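Long-range contacts in putative thiol-disulfide oxidoreductase (Bacteroides vulgatus, PDB 4GRF), which probably acts as a thiol-disulfide oxidoreductase, here represented by its C-terminal thioredoxin domain with a disulfide in a CxxC motif: residues A11-I15 against I65-S69; K30-F36 against H112-P118; F36-G40 against D76-I81; C44-T48 against A80-D84. All coordinates share one frame; numbering follows the deposited sequence.

How the interactions relate
All four contacts lie in one thioredoxin-like domain. Strand 31-37 carries interaction 2 and, at its C-terminal end, interaction 3; the two share Phe36, yet their centres are about 18 Å apart. Strand 63-69, its parallel neighbour, meets hairpin strand 13-15 in interaction 1, centred about 10 Å from interaction 2. Interactions 3 and 4 both use helix 74-84, share Ala80 and Ile81, and have centres about 7 Å apart. In chain order the first segments follow as 11-15, 30-36, 36-40 and 44-48; interactions 3 and 4 are nested inside interaction 2. Strand 31-37 thus leads from the sheet into the CxxC helix 42-46, which packs with the loop before it on helix 74-84.

Interaction 1: residues A11-I15 against I65-S69; sequences AITGI and IYGVS
Ile12 and Tyr66 meet through their first torsions: a chi1 of -53° sets Ile12 CG1 beside the backbone N and puts the CG2 methyl anti to it, while at Tyr66 the ring carbon CG takes the anti position (chi1 -178°), which carries the phenol out from its strand to the 11-15 backbone. The two side chains run alongside one another, pointing opposite ways. Ile12 CG2 settles at the edge of the ring, near its plane, 3.9 Å from Tyr66 CE2 and 3.7 Å from Tyr66 OH. The same methyl also drops onto Val68, 4.1 Å from its CG1 and equally far from its CG2, so it fills the notch between two side chains that stand two residues apart on strand 63-69. This is how the N-terminal hairpin of strands 13-15 and 21-23 lies against the five-stranded sheet of the thioredoxin-like fold; between these two segments the contact is made without a hydrogen bond, though Ile15 has a backbone bond with Leu92 of the sheet. The phenol passes close by the 11-15 backbone, 3.4 Å from Ile12 O and 3.9 Å from Thr13 CA, without bonding to either; its hydroxyl is instead hydrogen-bonded to Val22 O on the partner strand of the hairpin. Phe27 meets the Tyr66 ring obliquely. Phe36 of strand 31-37 touches both Ile12 and Val68, as does Leu93.

Interaction 2: residues K30-F36 against H112-P118; sequences KYVLVDF and HIILVDP
Tyr31 offers one face of its ring to Pro118: the proline CD lies 3.6 Å from the centroid of the Tyr31 ring, only 7° off the ring normal, a CH-pi contact. Asp117 CB comes in obliquely beside it, 3.6 Å from Tyr31 CE1. Beyond this end the strands run antiparallel as a regular ladder in which Val32-Val116, Val34-Ile114 and Phe36-His112 are hydrogen-bonded pairs; the last includes a weak bond from His112 N to Phe36 O. On the face bearing the valines, Val34 fills the hollow between its neighbours: Ile114 holds CG1 between its backbone N and carbonyl carbon (chi1 60°), which lays CG1 3.8 Å from Val34 CB, and Val34 CG2 lies 3.9 Å from Val116 CG2. Farther along, the Phe36 and His112 rings point the same way, with Phe36 CD1 at the imidazole edge, 3.6 Å from His112 CD2, and the planes inclined at 52°. The other face meshes leucine with isoleucine: Leu33 CG sits 3.7 Å from Ile113 CG2. Asp35 runs alongside Ile113, its OD1 3.5 Å from Ile113 CG1; this oxygen is buried with no polar partner in the model, close to the CxxC motif. Strand 31-37 is central to the sheet, with strand 63-69 on its other flank, and strand 112-116 is followed by strand 122-124. Helix 129-140 covers the Leu33 and Leu115 face, whereas Tyr66, Val68 and Tyr105 pack among the side chains of the opposite one.

Interaction 3: residues F36-G40 against D76-I81; sequences FWFAG and DWKKAI
The turn that carries strand 31-37 into the CxxC motif of the thioredoxin-like fold packs here on helix 74-84, with Trp37 and Ala39 facing Asp76, Trp77, Ala80 and Ile81. Ala39 CB beds on the helix backbone, 3.5 Å from Asp76 O, and meets Ala80 CB at 3.8 Å. At Trp37 a chi1 of 72° places CG between the backbone N and the carbonyl carbon and turns the six-membered ring to the helix. Its rim does the touching: Trp37 CZ3 is 3.8 Å from Ala80 CB, close to the indole plane, and Trp37 CH2 is 4.0 Å from Ile81 CG1. Trp37 CZ2 reaches the edge of the second indole, 3.6 Å from Trp77 CD1, with the planes at 41°, an oblique meeting of rings. A water ties the pair together, accepting from Trp37 NE1 at 3.0 Å and Trp77 NE1 at 2.9 Å, so both indole N-H groups are satisfied. In this fold the crossover from strand 63-69 runs through helix 74-84, and Trp37 lies between that helix and Cys44 of the redox motif. An alanine in place of Trp37 is likely to open a gap beside Trp77, Ala80 and Ile81 and take one of the two indole donors from the water. Ile81 CD1 covers one face of Trp77 within the helix, and Asp71 OD2 takes a hydrogen bond from Ala39 N.

Interaction 4: residues C44-T48 against A80-D84; sequences CRKET and AIEED
Arg45 reaches across to Asp84, Glu83 and Ala80 by a folded path. Its CB is 4.0 Å from Asp84 OD2; the bend at chi2 (-81°) brings Arg45 CD to 3.4 Å from the same oxygen, and a second bend, at chi3 (-55°), turns NE onto it. Arg45 NE makes a hydrogen-bonded salt bridge of 2.6 Å to Asp84 OD2, using the syn lone pair of that carboxylate oxygen. CZ lies 3.5 Å from Ala80 CB, which covers one guanidinium face over its centre. NH1 turns to Ala39 O, a hydrogen bond into the turn before the CxxC motif. NH2 makes two more salt-bridge bonds: to Asp84 OD1 at 2.9 Å, approached from above the carboxylate plane, and to Glu83 OE1, also at 2.9 Å, through its anti lone pair. Arg45 thus grips Asp84 side-on with two nitrogens, while the Glu83 carboxylate is almost coplanar with the guanidinium, 13° apart. This salt-bridge network links the thioredoxin-type redox helix, whose Cys44 is disulfide-bonded to Cys41, to the C-terminal end of helix 74-84; there the arginine charge probably offsets two acids gathered at a helix end that would not favour them. A leucine in place of Arg45 would probably leave Asp84 and Glu83 without their counter-charge and Ala39 O without this donor. Thr48 completes the contact: its CG2 lies 3.3 Å from Asp84 O, while its OG1 turns back to Arg45 O at 2.7 Å, an oxygen that also accepts from Thr48 N.

Interaction 1: residues A11-I15 against I65-S69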
loop_
_atom_site.group_PDB
_atom_site.type_symbol
_atom_site.label_atom_id
_atom_site.label_comp_id
_atom_site.label_asym_id
_atom_site.label_seq_id
_atom_site.Cartn_x
_atom_site.Cartn_y
_atom_site.Cartn_z
ATOM N N ALA A 11 -12.962 -1.732 -0.647
ATOM C CA ALA A 11 -12.755 -0.299 -0.639
ATOM C C ALA A 11 -11.817 0.141 0.499
ATOM O O ALA A 11 -11.814 -0.416 1.593
ATOM C CB ALA A 11 -14.095 0.422 -0.554
ATOM N N ILE A 12 -11.015 1.163 0.204
ATOM C CA ILE A 12 -10.156 1.814 1.180
ATOM C C ILE A 12 -10.173 3.315 0.889
ATOM O O ILE A 12 -10.017 3.726 -0.276
ATOM C CB ILE A 12 -8.675 1.363 1.079
ATOM C CG1 ILE A 12 -8.499 -0.157 1.127
ATOM C CG2 ILE A 12 -7.841 1.991 2.199
ATOM C CD1 ILE A 12 -7.077 -0.578 0.810
ATOM N N THR A 13 -10.357 4.130 1.930
ATOM C CA THR A 13 -10.180 5.562 1.823
ATOM C C THR A 13 -9.431 6.034 3.050
ATOM O O THR A 13 -9.701 5.562 4.156
ATOM C CB THR A 13 -11.514 6.326 1.759
ATOM O OG1 THR A 13 -12.356 5.747 0.756
ATOM C CG2 THR A 13 -11.270 7.777 1.400
ATOM N N GLY A 14 -8.478 6.927 2.843
ATOM C CA GLY A 14 -7.787 7.600 3.933
ATOM C C GLY A 14 -7.468 9.025 3.508
ATOM O O GLY A 14 -7.761 9.431 2.375
ATOM N N ILE A 15 -6.865 9.784 4.429
ATOM C CA ILE A 15 -6.444 11.147 4.166
ATOM C C ILE A 15 -4.950 11.191 3.839
ATOM O O ILE A 15 -4.131 10.612 4.559
ATOM C CB ILE A 15 -6.765 12.063 5.376
ATOM C CG1 ILE A 15 -8.223 11.896 5.821
ATOM C CG2 ILE A 15 -6.433 13.514 5.053
ATOM C CD1 ILE A 15 -9.258 12.181 4.751
ATOM N N ILE A 65 2.089 3.086 -5.984
ATOM C CA ILE A 65 2.006 2.501 -4.652
ATOM C C ILE A 65 1.052 3.339 -3.832
ATOM O O ILE A 65 1.096 4.589 -3.840
ATOM C CB ILE A 65 3.389 2.425 -3.960
ATOM C CG1 ILE A 65 4.385 1.617 -4.832
ATOM C CG2 ILE A 65 3.249 1.845 -2.553
ATOM C CD1 ILE A 65 5.804 1.536 -4.282
ATOM N N TYR A 66 0.167 2.634 -3.127
ATOM C CA TYR A 66 -0.816 3.223 -2.235
ATOM C C TYR A 66 -0.518 2.711 -0.822
ATOM O O TYR A 66 -0.735 1.535 -0.488
ATOM C CB TYR A 66 -2.216 2.817 -2.695
ATOM C CG TYR A 66 -3.413 3.366 -1.921
ATOM C CD1 TYR A 66 -3.652 4.727 -1.810
ATOM C CD2 TYR A 66 -4.357 2.499 -1.391
ATOM C CE1 TYR A 66 -4.770 5.208 -1.149
ATOM C CE2 TYR A 66 -5.468 2.962 -0.725
ATOM C CZ TYR A 66 -5.685 4.313 -0.612
ATOM O OH TYR A 66 -6.803 4.762 0.050
ATOM N N GLY A 67 0.056 3.584 0.002
ATOM C CA GLY A 67 0.379 3.207 1.367
ATOM C C GLY A 67 -0.759 3.550 2.304
ATOM O O GLY A 67 -1.326 4.657 2.241
ATOM N N VAL A 68 -1.102 2.583 3.159
ATOM C CA VAL A 68 -2.246 2.675 4.048
ATOM C C VAL A 68 -1.807 2.438 5.470
ATOM O O VAL A 68 -1.439 1.320 5.824
ATOM C CB VAL A 68 -3.327 1.651 3.657
ATOM C CG1 VAL A 68 -4.543 1.784 4.560
ATOM C CG2 VAL A 68 -3.702 1.812 2.198
ATOM N N SER A 69 -1.788 3.506 6.279
ATOM C CA SER A 69 -1.347 3.384 7.674
ATOM C C SER A 69 -2.485 3.307 8.657
ATOM O O SER A 69 -3.514 3.975 8.504
ATOM C CB SER A 69 -0.434 4.545 8.075
ATOM O OG SER A 69 -0.120 4.504 9.461
#

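Interaction 2: residues K30-F36 against H112-P118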
loop_
_atom_site.group_PDB
_atom_site.type_symbol
_atom_site.label_atom_id
_atom_site.label_comp_id
_atom_site.label_asym_id
_atom_site.label_seq_id
_atom_site.Cartn_x
_atom_site.Cartn_y
_atom_site.Cartn_z
ATOM N N LYS A 30 -4.602 1.479 -13.157
ATOM C CA LYS A 30 -3.210 1.189 -12.853
ATOM C C LYS A 30 -3.068 -0.064 -12.004
ATOM O O LYS A 30 -3.993 -0.454 -11.313
ATOM C CB LYS A 30 -2.575 2.342 -12.080
ATOM C CG LYS A 30 -2.454 3.604 -12.893
ATOM C CD LYS A 30 -1.775 4.696 -12.100
ATOM C CE LYS A 30 -1.701 5.969 -12.921
ATOM N NZ LYS A 30 -0.801 6.938 -12.249
ATOM N N TYR A 31 -1.910 -0.723 -12.108
ATOM C CA TYR A 31 -1.503 -1.678 -11.101
ATOM C C TYR A 31 -1.136 -0.867 -9.864
ATOM O O TYR A 31 -0.495 0.170 -9.967
ATOM C CB TYR A 31 -0.308 -2.501 -11.577
ATOM C CG TYR A 31 -0.705 -3.608 -12.502
ATOM C CD1 TYR A 31 -1.157 -4.820 -12.011
ATOM C CD2 TYR A 31 -0.581 -3.461 -13.875
ATOM C CE1 TYR A 31 -1.512 -5.857 -12.863
ATOM C CE2 TYR A 31 -0.941 -4.483 -14.729
ATOM C CZ TYR A 31 -1.416 -5.669 -14.227
ATOM O OH TYR A 31 -1.776 -6.676 -15.098
ATOM N N VAL A 32 -1.562 -1.356 -8.700
ATOM C CA VAL A 32 -1.303 -0.672 -7.452
ATOM C C VAL A 32 -0.768 -1.671 -6.446
ATOM O O VAL A 32 -1.420 -2.662 -6.161
ATOM C CB VAL A 32 -2.608 -0.095 -6.859
ATOM C CG1 VAL A 32 -2.272 0.822 -5.681
ATOM C CG2 VAL A 32 -3.407 0.657 -7.908
ATOM N N LEU A 33 0.405 -1.392 -5.897
ATOM C CA LEU A 33 0.870 -2.101 -4.741
ATOM C C LEU A 33 0.232 -1.403 -3.558
ATOM O O LEU A 33 0.368 -0.183 -3.401
ATOM C CB LEU A 33 2.389 -1.994 -4.640
ATOM C CG LEU A 33 3.236 -3.110 -4.033
ATOM C CD1 LEU A 33 3.004 -4.477 -4.676
ATOM C CD2 LEU A 33 4.694 -2.719 -4.222
ATOM N N VAL A 34 -0.500 -2.161 -2.759
ATOM C CA VAL A 34 -1.091 -1.630 -1.547
ATOM C C VAL A 34 -0.263 -2.127 -0.351
ATOM O O VAL A 34 -0.075 -3.340 -0.172
ATOM C CB VAL A 34 -2.553 -2.054 -1.423
ATOM C CG1 VAL A 34 -3.188 -1.422 -0.195
ATOM C CG2 VAL A 34 -3.315 -1.649 -2.671
ATOM N N ASP A 35 0.284 -1.172 0.386
ATOM C CA ASP A 35 1.165 -1.432 1.518
ATOM C C ASP A 35 0.483 -1.006 2.802
ATOM O O ASP A 35 0.370 0.190 3.065
ATOM C CB ASP A 35 2.440 -0.620 1.316
ATOM C CG ASP A 35 3.404 -0.750 2.446
ATOM O OD1 ASP A 35 3.291 -1.736 3.194
ATOM O OD2 ASP A 35 4.266 0.160 2.581
ATOM N N PHE A 36 -0.019 -1.973 3.564
ATOM C CA PHE A 36 -0.593 -1.710 4.873
ATOM C C PHE A 36 0.521 -1.750 5.926
ATOM O O PHE A 36 1.271 -2.727 6.039
ATOM C CB PHE A 36 -1.638 -2.757 5.251
ATOM C CG PHE A 36 -2.842 -2.833 4.329
ATOM C CD1 PHE A 36 -2.812 -3.617 3.194
ATOM C CD2 PHE A 36 -4.015 -2.168 4.636
ATOM C CE1 PHE A 36 -3.934 -3.712 2.367
ATOM C CE2 PHE A 36 -5.129 -2.269 3.822
ATOM C CZ PHE A 36 -5.076 -3.026 2.686
ATOM N N HIS A 112 1.737 -6.044 5.285
ATOM C CA HIS A 112 0.794 -6.678 4.403
ATOM C C HIS A 112 0.860 -5.926 3.071
ATOM O O HIS A 112 0.406 -4.766 2.962
ATOM C CB HIS A 112 -0.610 -6.637 4.959
ATOM C CG HIS A 112 -1.552 -7.502 4.213
ATOM N ND1 HIS A 112 -1.481 -8.877 4.262
ATOM C CD2 HIS A 112 -2.580 -7.207 3.389
ATOM C CE1 HIS A 112 -2.423 -9.388 3.494
ATOM N NE2 HIS A 112 -3.109 -8.396 2.959
ATOM N N ILE A 113 1.501 -6.563 2.093
ATOM C CA ILE A 113 1.719 -5.911 0.805
ATOM C C ILE A 113 1.164 -6.782 -0.321
ATOM O O ILE A 113 1.583 -7.935 -0.503
ATOM C CB ILE A 113 3.209 -5.652 0.556
ATOM C CG1 ILE A 113 3.821 -4.908 1.740
ATOM C CG2 ILE A 113 3.389 -4.863 -0.731
ATOM C CD1 ILE A 113 5.313 -4.658 1.607
ATOM N N ILE A 114 0.221 -6.222 -1.060
ATOM C CA ILE A 114 -0.474 -6.934 -2.114
ATOM C C ILE A 114 -0.412 -6.132 -3.418
ATOM O O ILE A 114 -0.143 -4.945 -3.400
ATOM C CB ILE A 114 -1.944 -7.195 -1.759
ATOM C CG1 ILE A 114 -2.696 -5.872 -1.530
ATOM C CG2 ILE A 114 -2.036 -8.070 -0.508
ATOM C CD1 ILE A 114 -4.179 -6.039 -1.308
ATOM N N LEU A 115 -0.671 -6.798 -4.539
ATOM C CA LEU A 115 -0.708 -6.161 -5.846
ATOM C C LEU A 115 -2.118 -6.263 -6.382
ATOM O O LEU A 115 -2.689 -7.364 -6.439
ATOM C CB LEU A 115 0.253 -6.813 -6.847
ATOM C CG LEU A 115 0.351 -6.094 -8.209
ATOM C CD1 LEU A 115 0.776 -4.633 -8.070
ATOM C CD2 LEU A 115 1.274 -6.850 -9.153
ATOM N N VAL A 116 -2.682 -5.105 -6.700
ATOM C CA VAL A 116 -4.021 -4.987 -7.276
ATOM C C VAL A 116 -3.924 -4.615 -8.767
ATOM O O VAL A 116 -3.147 -3.753 -9.151
ATOM C CB VAL A 116 -4.832 -3.938 -6.497
ATOM C CG1 VAL A 116 -6.213 -3.747 -7.114
ATOM C CG2 VAL A 116 -4.933 -4.341 -5.028
ATOM N N ASP A 117 -4.729 -5.275 -9.606
ATOM C CA ASP A 117 -4.678 -5.004 -11.051
ATOM C C ASP A 117 -5.545 -3.792 -11.432
ATOM O O ASP A 117 -6.209 -3.191 -10.592
ATOM C CB ASP A 117 -4.972 -6.295 -11.858
ATOM C CG ASP A 117 -6.448 -6.693 -11.868
ATOM O OD1 ASP A 117 -7.292 -5.905 -11.416
ATOM O OD2 ASP A 117 -6.762 -7.813 -12.357
ATOM N N PRO A 118 -5.477 -3.364 -12.692
ATOM C CA PRO A 118 -6.170 -2.125 -13.085
ATOM C C PRO A 118 -7.692 -2.183 -12.952
ATOM O O PRO A 118 -8.362 -1.145 -12.981
ATOM C CB PRO A 118 -5.731 -1.946 -14.544
ATOM C CG PRO A 118 -4.395 -2.592 -14.608
ATOM C CD PRO A 118 -4.486 -3.788 -13.707
HETATM O O HOH W 1 -6.516 -0.388 -9.837
#

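Interaction 3: residues F36-G40 against D76-I81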
loop_
_atom_site.group_PDB
_atom_site.type_symbol
_atom_site.label_atom_id
_atom_site.label_comp_id
_atom_site.label_asym_id
_atom_site.label_seq_id
_atom_site.Cartn_x
_atom_site.Cartn_y
_atom_site.Cartn_z
ATOM N N PHE A 36 -0.019 -1.973 3.564
ATOM C CA PHE A 36 -0.593 -1.710 4.873
ATOM C C PHE A 36 0.521 -1.750 5.926
ATOM O O PHE A 36 1.271 -2.727 6.039
ATOM C CB PHE A 36 -1.638 -2.757 5.251
ATOM C CG PHE A 36 -2.842 -2.833 4.329
ATOM C CD1 PHE A 36 -2.812 -3.617 3.194
ATOM C CD2 PHE A 36 -4.015 -2.168 4.636
ATOM C CE1 PHE A 36 -3.934 -3.712 2.367
ATOM C CE2 PHE A 36 -5.129 -2.269 3.822
ATOM C CZ PHE A 36 -5.076 -3.026 2.686
ATOM N N TRP A 37 0.608 -0.684 6.709
ATOM C CA TRP A 37 1.749 -0.492 7.603
ATOM C C TRP A 37 1.422 0.465 8.739
ATOM O O TRP A 37 0.339 1.034 8.812
ATOM C CB TRP A 37 2.950 0.036 6.806
ATOM C CG TRP A 37 2.792 1.463 6.379
ATOM C CD1 TRP A 37 1.926 1.948 5.441
ATOM C CD2 TRP A 37 3.509 2.588 6.873
ATOM N NE1 TRP A 37 2.056 3.294 5.320
ATOM C CE2 TRP A 37 3.010 3.724 6.207
ATOM C CE3 TRP A 37 4.497 2.757 7.844
ATOM C CZ2 TRP A 37 3.481 4.998 6.450
ATOM C CZ3 TRP A 37 4.958 4.025 8.089
ATOM C CH2 TRP A 37 4.452 5.136 7.389
ATOM N N PHE A 38 2.380 0.633 9.649
ATOM C CA PHE A 38 2.311 1.711 10.610
ATOM C C PHE A 38 3.744 1.953 11.060
ATOM O O PHE A 38 4.612 1.121 10.846
ATOM C CB PHE A 38 1.408 1.368 11.813
ATOM C CG PHE A 38 1.686 0.029 12.406
ATOM C CD1 PHE A 38 1.086 -1.110 11.878
ATOM C CD2 PHE A 38 2.548 -0.116 13.480
ATOM C CE1 PHE A 38 1.344 -2.362 12.415
ATOM C CE2 PHE A 38 2.801 -1.369 14.027
ATOM C CZ PHE A 38 2.200 -2.492 13.487
ATOM N N ALA A 39 3.982 3.113 11.653
ATOM C CA ALA A 39 5.328 3.561 11.981
ATOM C C ALA A 39 6.101 2.575 12.866
ATOM O O ALA A 39 7.322 2.426 12.701
ATOM C CB ALA A 39 5.249 4.929 12.652
ATOM N N GLY A 40 5.403 1.905 13.780
ATOM C CA GLY A 40 6.044 0.977 14.719
ATOM C C GLY A 40 6.268 -0.432 14.188
ATOM O O GLY A 40 6.592 -1.356 14.947
ATOM N N ASP A 76 3.275 10.342 14.376
ATOM C CA ASP A 76 4.132 9.165 14.194
ATOM C C ASP A 76 4.202 8.763 12.719
ATOM O O ASP A 76 5.273 8.415 12.199
ATOM C CB ASP A 76 3.629 7.956 14.996
ATOM C CG ASP A 76 3.735 8.132 16.497
ATOM O OD1 ASP A 76 4.520 8.977 16.967
ATOM O OD2 ASP A 76 3.026 7.382 17.205
ATOM N N TRP A 77 3.045 8.801 12.065
ATOM C CA TRP A 77 2.919 8.512 10.638
ATOM C C TRP A 77 3.766 9.465 9.790
ATOM O O TRP A 77 4.563 9.035 8.949
ATOM C CB TRP A 77 1.444 8.611 10.274
ATOM C CG TRP A 77 1.094 8.492 8.848
ATOM C CD1 TRP A 77 1.324 7.410 8.033
ATOM C CD2 TRP A 77 0.401 9.465 8.040
ATOM N NE1 TRP A 77 0.831 7.660 6.780
ATOM C CE2 TRP A 77 0.252 8.905 6.755
ATOM C CE3 TRP A 77 -0.116 10.744 8.280
ATOM C CZ2 TRP A 77 -0.370 9.587 5.709
ATOM C CZ3 TRP A 77 -0.750 11.420 7.233
ATOM C CH2 TRP A 77 -0.860 10.838 5.963
ATOM N N LYS A 78 3.625 10.765 10.024
ATOM C CA LYS A 78 4.372 11.753 9.257
ATOM C C LYS A 78 5.878 11.666 9.504
ATOM O O LYS A 78 6.693 11.766 8.562
ATOM C CB LYS A 78 3.819 13.163 9.547
ATOM C CG LYS A 78 2.449 13.363 8.917
ATOM C CD LYS A 78 1.871 14.759 9.082
ATOM C CE LYS A 78 1.651 15.118 10.540
ATOM N NZ LYS A 78 0.882 16.387 10.666
ATOM N N LYS A 79 6.259 11.438 10.750
ATOM C CA LYS A 79 7.670 11.303 11.073
ATOM C C LYS A 79 8.263 10.113 10.336
ATOM O O LYS A 79 9.386 10.186 9.874
ATOM C CB LYS A 79 7.893 11.147 12.572
ATOM C CG LYS A 79 7.673 12.427 13.362
ATOM C CD LYS A 79 7.735 12.188 14.870
ATOM C CE LYS A 79 7.718 13.507 15.638
ATOM N NZ LYS A 79 7.406 13.359 17.090
ATOM N N ALA A 80 7.512 9.019 10.217
ATOM C CA ALA A 80 8.047 7.832 9.577
ATOM C C ALA A 80 8.253 8.099 8.094
ATOM O O ALA A 80 9.252 7.682 7.498
ATOM C CB ALA A 80 7.115 6.634 9.791
ATOM N N ILE A 81 7.292 8.778 7.479
ATOM C CA ILE A 81 7.351 9.031 6.055
ATOM C C ILE A 81 8.563 9.915 5.738
ATOM O O ILE A 81 9.319 9.648 4.794
ATOM C CB ILE A 81 6.055 9.673 5.558
ATOM C CG1 ILE A 81 4.941 8.637 5.594
ATOM C CG2 ILE A 81 6.235 10.227 4.165
ATOM C CD1 ILE A 81 3.569 9.186 5.265
HETATM O O HOH W 2 0.330 5.723 4.711
#

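Interaction 4: residues C44-T48 against A80-D84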
loop_
_atom_site.group_PDB
_atom_site.type_symbol
_atom_site.label_atom_id
_atom_site.label_comp_id
_atom_site.label_asym_id
_atom_site.label_seq_id
_atom_site.Cartn_x
_atom_site.Cartn_y
_atom_site.Cartn_z
ATOM N N CYS A 44 8.030 -3.419 8.083
ATOM C CA CYS A 44 7.355 -2.539 7.098
ATOM C C CYS A 44 8.314 -1.449 6.607
ATOM O O CYS A 44 8.444 -1.193 5.407
ATOM C CB CYS A 44 6.111 -1.867 7.723
ATOM S SG CYS A 44 4.806 -2.973 8.352
ATOM N N ARG A 45 9.015 -0.824 7.543
ATOM C CA ARG A 45 9.880 0.285 7.230
ATOM C C ARG A 45 11.049 -0.228 6.401
ATOM O O ARG A 45 11.534 0.456 5.492
ATOM C CB ARG A 45 10.425 0.920 8.512
ATOM C CG ARG A 45 9.386 1.172 9.601
ATOM C CD ARG A 45 8.571 2.444 9.385
ATOM N NE ARG A 45 9.424 3.630 9.240
ATOM C CZ ARG A 45 9.791 4.444 10.231
ATOM N NH1 ARG A 45 9.365 4.265 11.460
ATOM N NH2 ARG A 45 10.589 5.456 9.977
ATOM N N LYS A 46 11.523 -1.429 6.728
ATOM C CA LYS A 46 12.666 -2.005 6.014
ATOM C C LYS A 46 12.363 -2.367 4.569
ATOM O O LYS A 46 13.278 -2.611 3.785
ATOM C CB LYS A 46 13.218 -3.225 6.742
ATOM C CG LYS A 46 13.956 -2.874 8.023
ATOM C CD LYS A 46 14.335 -4.114 8.817
ATOM C CE LYS A 46 15.513 -4.817 8.165
ATOM N NZ LYS A 46 16.118 -5.853 9.045
ATOM N N GLU A 47 11.096 -2.380 4.182
ATOM C CA GLU A 47 10.757 -2.664 2.796
ATOM C C GLU A 47 10.905 -1.410 1.899
ATOM O O GLU A 47 10.837 -1.491 0.669
ATOM C CB GLU A 47 9.310 -3.177 2.697
ATOM C CG GLU A 47 9.068 -4.547 3.304
ATOM C CD GLU A 47 9.914 -5.627 2.670
ATOM O OE1 GLU A 47 10.092 -5.592 1.434
ATOM O OE2 GLU A 47 10.384 -6.514 3.404
ATOM N N THR A 48 11.084 -0.261 2.529
ATOM C CA THR A 48 11.124 1.035 1.843
ATOM C C THR A 48 12.028 1.064 0.587
ATOM O O THR A 48 11.579 1.471 -0.480
ATOM C CB THR A 48 11.484 2.162 2.830
ATOM O OG1 THR A 48 10.425 2.294 3.777
ATOM C CG2 THR A 48 11.627 3.495 2.098
ATOM N N ALA A 80 7.512 9.019 10.217
ATOM C CA ALA A 80 8.047 7.832 9.577
ATOM C C ALA A 80 8.253 8.099 8.094
ATOM O O ALA A 80 9.252 7.682 7.498
ATOM C CB ALA A 80 7.115 6.634 9.791
ATOM N N ILE A 81 7.292 8.778 7.479
ATOM C CA ILE A 81 7.351 9.031 6.055
ATOM C C ILE A 81 8.563 9.915 5.738
ATOM O O ILE A 81 9.319 9.648 4.794
ATOM C CB ILE A 81 6.055 9.673 5.558
ATOM C CG1 ILE A 81 4.941 8.637 5.594
ATOM C CG2 ILE A 81 6.235 10.227 4.165
ATOM C CD1 ILE A 81 3.569 9.186 5.265
ATOM N N GLU A 82 8.781 10.918 6.579
ATOM C CA GLU A 82 9.943 11.788 6.414
ATOM C C GLU A 82 11.257 11.015 6.609
ATOM O O GLU A 82 12.211 11.231 5.868
ATOM C CB GLU A 82 9.879 12.963 7.396
ATOM C CG GLU A 82 10.890 14.066 7.084
ATOM C CD GLU A 82 12.301 13.748 7.547
ATOM O OE1 GLU A 82 12.457 13.088 8.595
ATOM O OE2 GLU A 82 13.259 14.190 6.870
ATOM N N GLU A 83 11.323 10.169 7.633
ATOM C CA GLU A 83 12.516 9.350 7.886
ATOM C C GLU A 83 12.793 8.374 6.730
ATOM O O GLU A 83 13.954 8.121 6.349
ATOM C CB GLU A 83 12.358 8.581 9.198
ATOM C CG GLU A 83 12.393 9.476 10.439
ATOM C CD GLU A 83 12.009 8.768 11.723
ATOM O OE1 GLU A 83 11.400 7.669 11.687
ATOM O OE2 GLU A 83 12.304 9.336 12.791
ATOM N N ASP A 84 11.721 7.826 6.161
ATOM C CA ASP A 84 11.852 6.812 5.112
ATOM C C ASP A 84 11.923 7.369 3.686
ATOM O O ASP A 84 12.333 6.660 2.760
ATOM C CB ASP A 84 10.669 5.826 5.198
ATOM C CG ASP A 84 10.634 5.037 6.501
ATOM O OD1 ASP A 84 11.631 5.043 7.269
ATOM O OD2 ASP A 84 9.591 4.381 6.768
#